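PDB 4Q0W: DNA repair protein RAD2, which acts through this catalytic core as a single-stranded DNA endonuclease essential for the incision step in excision repair of UV, bulky-adduct and cross-link damage. Local coordinates for residues S52-F57 with S341-Q346; F73-G78 with K152-L157. One frame throughout, in Å; residues are numbered along the deposited sequence.

Contact 1 (S52-F57 with S341-Q346); sequences SHITGF and SFMKTQ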
loop_
_atom_site.group_PDB
_atom_site.type_symbol
_atom_site.label_atom_id
_atom_site.label_comp_id
_atom_site.label_asym_id
_atom_site.label_seq_id
_atom_site.Cartn_x
_atom_site.Cartn_y
_atom_site.Cartn_z
ATOM N N SER A 52 -26.662 -17.129 18.001
ATOM C CA SER A 52 -25.667 -17.513 17.000
ATOM C C SER A 52 -24.413 -18.092 17.650
ATOM O O SER A 52 -23.680 -18.866 17.023
ATOM C CB SER A 52 -25.279 -16.302 16.150
ATOM O OG SER A 52 -24.571 -15.353 16.931
ATOM N N HIS A 53 -24.158 -17.710 18.899
ATOM C CA HIS A 53 -23.041 -18.287 19.637
ATOM C C HIS A 53 -23.263 -19.778 19.900
ATOM O O HIS A 53 -22.307 -20.558 19.925
ATOM C CB HIS A 53 -22.827 -17.550 20.952
ATOM C CG HIS A 53 -23.988 -17.648 21.894
ATOM N ND1 HIS A 53 -25.241 -17.165 21.585
ATOM C CD2 HIS A 53 -24.081 -18.168 23.142
ATOM C CE1 HIS A 53 -26.058 -17.389 22.600
ATOM N NE2 HIS A 53 -25.381 -18.001 23.555
ATOM N N ILE A 54 -24.521 -20.168 20.100
ATOM C CA ILE A 54 -24.847 -21.578 20.302
ATOM C C ILE A 54 -24.721 -22.335 18.987
ATOM O O ILE A 54 -24.090 -23.388 18.929
ATOM C CB ILE A 54 -26.272 -21.765 20.866
ATOM C CG1 ILE A 54 -26.432 -20.985 22.170
ATOM C CG2 ILE A 54 -26.588 -23.258 21.076
ATOM C CD1 ILE A 54 -25.646 -21.555 23.316
ATOM N N THR A 55 -25.326 -21.791 17.934
ATOM C CA THR A 55 -25.252 -22.392 16.609
ATOM C C THR A 55 -23.788 -22.539 16.181
ATOM O O THR A 55 -23.373 -23.594 15.693
ATOM C CB THR A 55 -26.003 -21.534 15.568
ATOM O OG1 THR A 55 -27.381 -21.431 15.944
ATOM C CG2 THR A 55 -25.916 -22.150 14.183
ATOM N N GLY A 56 -23.010 -21.476 16.386
ATOM C CA GLY A 56 -21.607 -21.450 16.005
ATOM C C GLY A 56 -20.790 -22.488 16.745
ATOM O O GLY A 56 -20.088 -23.283 16.122
ATOM N N PHE A 57 -20.870 -22.479 18.075
ATOM C CA PHE A 57 -20.149 -23.462 18.873
ATOM C C PHE A 57 -20.554 -24.886 18.510
ATOM O O PHE A 57 -19.682 -25.750 18.356
ATOM C CB PHE A 57 -20.362 -23.233 20.366
ATOM C CG PHE A 57 -19.309 -22.370 21.006
ATOM C CD1 PHE A 57 -19.344 -20.988 20.862
ATOM C CD2 PHE A 57 -18.296 -22.939 21.771
ATOM C CE1 PHE A 57 -18.384 -20.189 21.458
ATOM C CE2 PHE A 57 -17.331 -22.145 22.372
ATOM C CZ PHE A 57 -17.377 -20.764 22.211
ATOM N N SER A 341 -32.463 -31.750 24.541
ATOM C CA SER A 341 -33.232 -30.737 25.249
ATOM C C SER A 341 -32.551 -29.355 25.202
ATOM O O SER A 341 -33.230 -28.322 25.122
ATOM C CB SER A 341 -33.519 -31.184 26.689
ATOM O OG SER A 341 -32.336 -31.588 27.356
ATOM N N PHE A 342 -31.220 -29.336 25.224
ATOM C CA PHE A 342 -30.484 -28.067 25.154
ATOM C C PHE A 342 -30.751 -27.332 23.857
ATOM O O PHE A 342 -31.097 -26.149 23.872
ATOM C CB PHE A 342 -28.978 -28.284 25.305
ATOM C CG PHE A 342 -28.185 -26.997 25.351
ATOM C CD1 PHE A 342 -27.984 -26.342 26.558
ATOM C CD2 PHE A 342 -27.653 -26.439 24.186
ATOM C CE1 PHE A 342 -27.249 -25.152 26.618
ATOM C CE2 PHE A 342 -26.917 -25.241 24.231
ATOM C CZ PHE A 342 -26.719 -24.600 25.452
ATOM N N MET A 343 -30.555 -28.024 22.735
ATOM C CA MET A 343 -30.787 -27.438 21.417
ATOM C C MET A 343 -32.265 -27.088 21.188
ATOM O O MET A 343 -32.592 -26.118 20.486
ATOM C CB MET A 343 -30.290 -28.379 20.311
ATOM C CG MET A 343 -28.781 -28.643 20.345
ATOM S SD MET A 343 -27.794 -27.128 20.242
ATOM C CE MET A 343 -27.759 -26.861 18.458
ATOM N N LYS A 344 -33.153 -27.878 21.780
ATOM C CA LYS A 344 -34.589 -27.608 21.700
ATOM C C LYS A 344 -34.865 -26.269 22.352
ATOM O O LYS A 344 -35.431 -25.362 21.742
ATOM C CB LYS A 344 -35.362 -28.689 22.457
ATOM C CG LYS A 344 -36.853 -28.447 22.520
ATOM C CD LYS A 344 -37.507 -28.807 21.207
ATOM C CE LYS A 344 -39.028 -28.767 21.334
ATOM N NZ LYS A 344 -39.678 -29.029 20.019
ATOM N N THR A 345 -34.423 -26.157 23.599
ATOM C CA THR A 345 -34.631 -24.964 24.397
ATOM C C THR A 345 -33.987 -23.721 23.780
ATOM O O THR A 345 -34.618 -22.662 23.719
ATOM C CB THR A 345 -34.072 -25.173 25.809
ATOM O OG1 THR A 345 -34.839 -26.179 26.485
ATOM C CG2 THR A 345 -34.117 -23.882 26.600
ATOM N N GLN A 346 -32.738 -23.846 23.328
ATOM C CA GLN A 346 -31.954 -22.685 22.888
ATOM C C GLN A 346 -32.264 -22.253 21.469
ATOM O O GLN A 346 -32.206 -21.058 21.152
ATOM C CB GLN A 346 -30.451 -22.976 23.000
ATOM C CG GLN A 346 -29.959 -23.215 24.423
ATOM C CD GLN A 346 -30.036 -21.958 25.275
ATOM O OE1 GLN A 346 -30.007 -20.842 24.756
ATOM N NE2 GLN A 346 -30.136 -22.134 26.586
#
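Ile54 reaches across from helix 52-66 and meets three residues of helix 336-347, and every one of these meetings is apolar. Its CG2 methyl lies 3.7 Å from CE2 of Phe342, at the edge of the ring and near its plane, while the CD1 methyl of Ile54, on the other branch, stands 3.9 Å from CZ of Phe342. Both branches thus bear on the far end of the phenyl group, which comes from the opposite direction: with chi1 at -175° it extends from its helix and presents CE2 and CZ to Ile54. The Met343 thioether adds a looser touch: its chain, bent at chi2 and chi3, slides past Ile54 and brings SD to 4.1 Å from CG2 of Ile54. Gln346 takes part through carbon, its CB 4.3 Å from CG2 of Ile54. Leu347 extends the apolar surface against Ile54 and Thr55.

The two helix segments are closer to antiparallel than to parallel, at 146°, and their axes approach no nearer than 11.2 Å. The contact ties a helix of the N-domain, part of the Rossmann-like nuclease core, to one near the end of the chain, well away from the metal-binding carboxylates.

Within each helix, flat groups are backed by aliphatic carbon. CG of Gln346 sits 3.6 Å above one face of the Phe342 ring, towards its rim, and CG1 of Ile54 lies over the rim of the His53 imidazole in the same way.

One polar link accompanies the packing: the backbone carbonyl of Gln346 accepts a hydrogen bond from the side-chain amide of Asn51, just ahead of helix 52-66.

Contact 2 (F73-G78 with K152-L157); sequences FVFDGG and KEVQEL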
loop_
_atom_site.group_PDB
_atom_site.type_symbol
_atom_site.label_atom_id
_atom_site.label_comp_id
_atom_site.label_asym_id
_atom_site.label_seq_id
_atom_site.Cartn_x
_atom_site.Cartn_y
_atom_site.Cartn_z
ATOM N N PHE A 73 -11.415 -27.062 25.497
ATOM C CA PHE A 73 -11.707 -25.672 25.201
ATOM C C PHE A 73 -11.068 -24.762 26.238
ATOM O O PHE A 73 -11.108 -25.033 27.446
ATOM C CB PHE A 73 -13.228 -25.446 25.101
ATOM C CG PHE A 73 -13.782 -25.739 23.734
ATOM C CD1 PHE A 73 -13.656 -27.012 23.176
ATOM C CD2 PHE A 73 -14.413 -24.748 22.999
ATOM C CE1 PHE A 73 -14.159 -27.294 21.902
ATOM C CE2 PHE A 73 -14.926 -25.016 21.722
ATOM C CZ PHE A 73 -14.793 -26.290 21.174
ATOM N N VAL A 74 -10.469 -23.677 25.765
ATOM C CA VAL A 74 -9.837 -22.725 26.675
ATOM C C VAL A 74 -10.458 -21.353 26.484
ATOM O O VAL A 74 -10.539 -20.854 25.349
ATOM C CB VAL A 74 -8.306 -22.657 26.470
ATOM C CG1 VAL A 74 -7.679 -21.676 27.469
ATOM C CG2 VAL A 74 -7.696 -24.036 26.643
ATOM N N PHE A 75 -10.914 -20.762 27.591
ATOM C CA PHE A 75 -11.496 -19.423 27.579
ATOM C C PHE A 75 -10.563 -18.401 28.241
ATOM O O PHE A 75 -9.738 -18.768 29.078
ATOM C CB PHE A 75 -12.861 -19.434 28.286
ATOM C CG PHE A 75 -13.902 -20.266 27.575
ATOM C CD1 PHE A 75 -14.030 -21.624 27.843
ATOM C CD2 PHE A 75 -14.734 -19.692 26.620
ATOM C CE1 PHE A 75 -14.985 -22.396 27.185
ATOM C CE2 PHE A 75 -15.694 -20.458 25.952
ATOM C CZ PHE A 75 -15.816 -21.808 26.233
ATOM N N ASP A 76 -10.688 -17.128 27.855
ATOM C CA ASP A 76 -9.936 -16.053 28.510
ATOM C C ASP A 76 -10.419 -15.843 29.941
ATOM O O ASP A 76 -11.622 -15.931 30.211
ATOM C CB ASP A 76 -10.149 -14.725 27.778
ATOM C CG ASP A 76 -9.189 -14.520 26.631
ATOM O OD1 ASP A 76 -8.162 -15.233 26.550
ATOM O OD2 ASP A 76 -9.470 -13.630 25.804
ATOM N N GLY A 77 -9.488 -15.564 30.850
ATOM C CA GLY A 77 -9.837 -14.969 32.131
ATOM C C GLY A 77 -9.687 -13.461 31.992
ATOM O O GLY A 77 -10.391 -12.826 31.200
ATOM N N GLY A 78 -8.735 -12.882 32.713
ATOM C CA GLY A 78 -8.561 -11.443 32.661
ATOM C C GLY A 78 -7.828 -10.915 31.432
ATOM O O GLY A 78 -7.321 -11.674 30.593
ATOM N N LYS A 152 -21.677 -18.911 29.908
ATOM C CA LYS A 152 -22.221 -20.035 30.666
ATOM C C LYS A 152 -22.949 -21.019 29.754
ATOM O O LYS A 152 -22.870 -22.234 29.953
ATOM C CB LYS A 152 -23.157 -19.541 31.774
ATOM C CG LYS A 152 -22.435 -19.011 33.005
ATOM N N GLU A 153 -23.648 -20.486 28.756
ATOM C CA GLU A 153 -24.399 -21.296 27.801
ATOM C C GLU A 153 -23.508 -22.205 26.955
ATOM O O GLU A 153 -23.780 -23.404 26.814
ATOM C CB GLU A 153 -25.241 -20.397 26.887
ATOM C CG GLU A 153 -26.575 -19.957 27.519
ATOM C CD GLU A 153 -27.185 -18.741 26.837
ATOM O OE1 GLU A 153 -28.279 -18.323 27.261
ATOM O OE2 GLU A 153 -26.568 -18.197 25.887
ATOM N N VAL A 154 -22.455 -21.635 26.376
ATOM C CA VAL A 154 -21.573 -22.436 25.536
ATOM C C VAL A 154 -20.842 -23.449 26.408
ATOM O O VAL A 154 -20.571 -24.572 25.975
ATOM C CB VAL A 154 -20.594 -21.571 24.682
ATOM C CG1 VAL A 154 -21.370 -20.667 23.754
ATOM C CG2 VAL A 154 -19.675 -20.749 25.560
ATOM N N GLN A 155 -20.563 -23.086 27.655
ATOM C CA GLN A 155 -19.893 -24.035 28.531
ATOM C C GLN A 155 -20.833 -25.171 28.949
ATOM O O GLN A 155 -20.394 -26.302 29.142
ATOM C CB GLN A 155 -19.272 -23.333 29.737
ATOM C CG GLN A 155 -18.060 -22.478 29.350
ATOM C CD GLN A 155 -17.623 -21.537 30.460
ATOM O OE1 GLN A 155 -18.284 -21.425 31.496
ATOM N NE2 GLN A 155 -16.506 -20.853 30.246
ATOM N N GLU A 156 -22.121 -24.873 29.079
ATOM C CA GLU A 156 -23.105 -25.920 29.364
ATOM C C GLU A 156 -23.170 -26.874 28.171
ATOM O O GLU A 156 -23.195 -28.088 28.334
ATOM C CB GLU A 156 -24.482 -25.313 29.650
ATOM C CG GLU A 156 -25.602 -26.345 29.871
ATOM C CD GLU A 156 -25.363 -27.221 31.084
ATOM O OE1 GLU A 156 -24.681 -26.767 32.027
ATOM O OE2 GLU A 156 -25.852 -28.372 31.095
ATOM N N LEU A 157 -23.187 -26.311 26.969
ATOM C CA LEU A 157 -23.167 -27.113 25.756
ATOM C C LEU A 157 -21.956 -28.037 25.756
ATOM O O LEU A 157 -22.089 -29.258 25.552
ATOM C CB LEU A 157 -23.162 -26.212 24.526
ATOM C CG LEU A 157 -23.114 -26.900 23.159
ATOM C CD1 LEU A 157 -24.303 -27.840 22.971
ATOM C CD2 LEU A 157 -23.079 -25.871 22.061
#
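Val154 is the first residue of helix 148-160 within the 152-157 segment to touch strand 70-75. Its CG2 methyl comes obliquely to the far end of the Phe75 ring, 4.0 Å from CE2 and 4.1 Å from CZ. The contact is purely apolar, and Val154 also packs on His53 and Phe57 of helix 52-66, so one small side chain joins strand and helix.

Gln155 follows and approaches the ring over a face. Its chain is extended beyond CG (chi2 167°), which carries the amide out along the phenyl group until NE2 stands 3.5 Å above the plane of the Phe75 ring, displaced towards the rim on the CD1 side. Of the ring atoms of Phe75, CD1 is the closest, 3.5 Å from Gln155 NE2. Amide and ring planes are 78° apart, so the amide stands steeply on the ring with its nitrogen end at the face instead of lying flat over it. Further back along the chain, Gln155 CG rests 3.8 Å from CE1 of Phe75, bringing aliphatic carbon to the ring as well.

Were Phe75 replaced by an alanine, the ring surface that Val154 CG2 and the Gln155 amide rest on would be gone, which is likely to open a gap between strand and helix and let the amide turn.

Tyr165 of the neighbouring strand touches both Phe75 and Gln155. Immediately after Phe75 comes Asp76, which by similarity binds the first magnesium ion and whose OD1 accepts a hydrogen bond from the backbone N of Ala172. This is an alpha/beta layering in which an I-domain helix packs against an N-domain strand, the strand being followed at once by an acidic residue of the probable metal site, as in the PIN-like core of XPG/RAD2 nucleases.

The two contacts lie with their centres 14 Å apart, on the same side of the chain's centre. Contact 2 is nested within the chain loop that contact 1 closes: helix 52-66 leads into strand 70-75, helix 148-160 comes later, beyond helix 81-98, and helix 336-347 lies near the end. Glu153 joins the two directly, its OE2 2.6 Å from His53 NE2 in a probable hydrogen bond, and its backbone O packs against the Phe342 ring. Helix 148-160 thus touches both helices of contact 1 as well as the strand of contact 2, linking the N-domain, I-domain and C-terminal part beside the end of the sheet where strand 70-75, which leads to Asp76, adjoins the outermost strand 165-167.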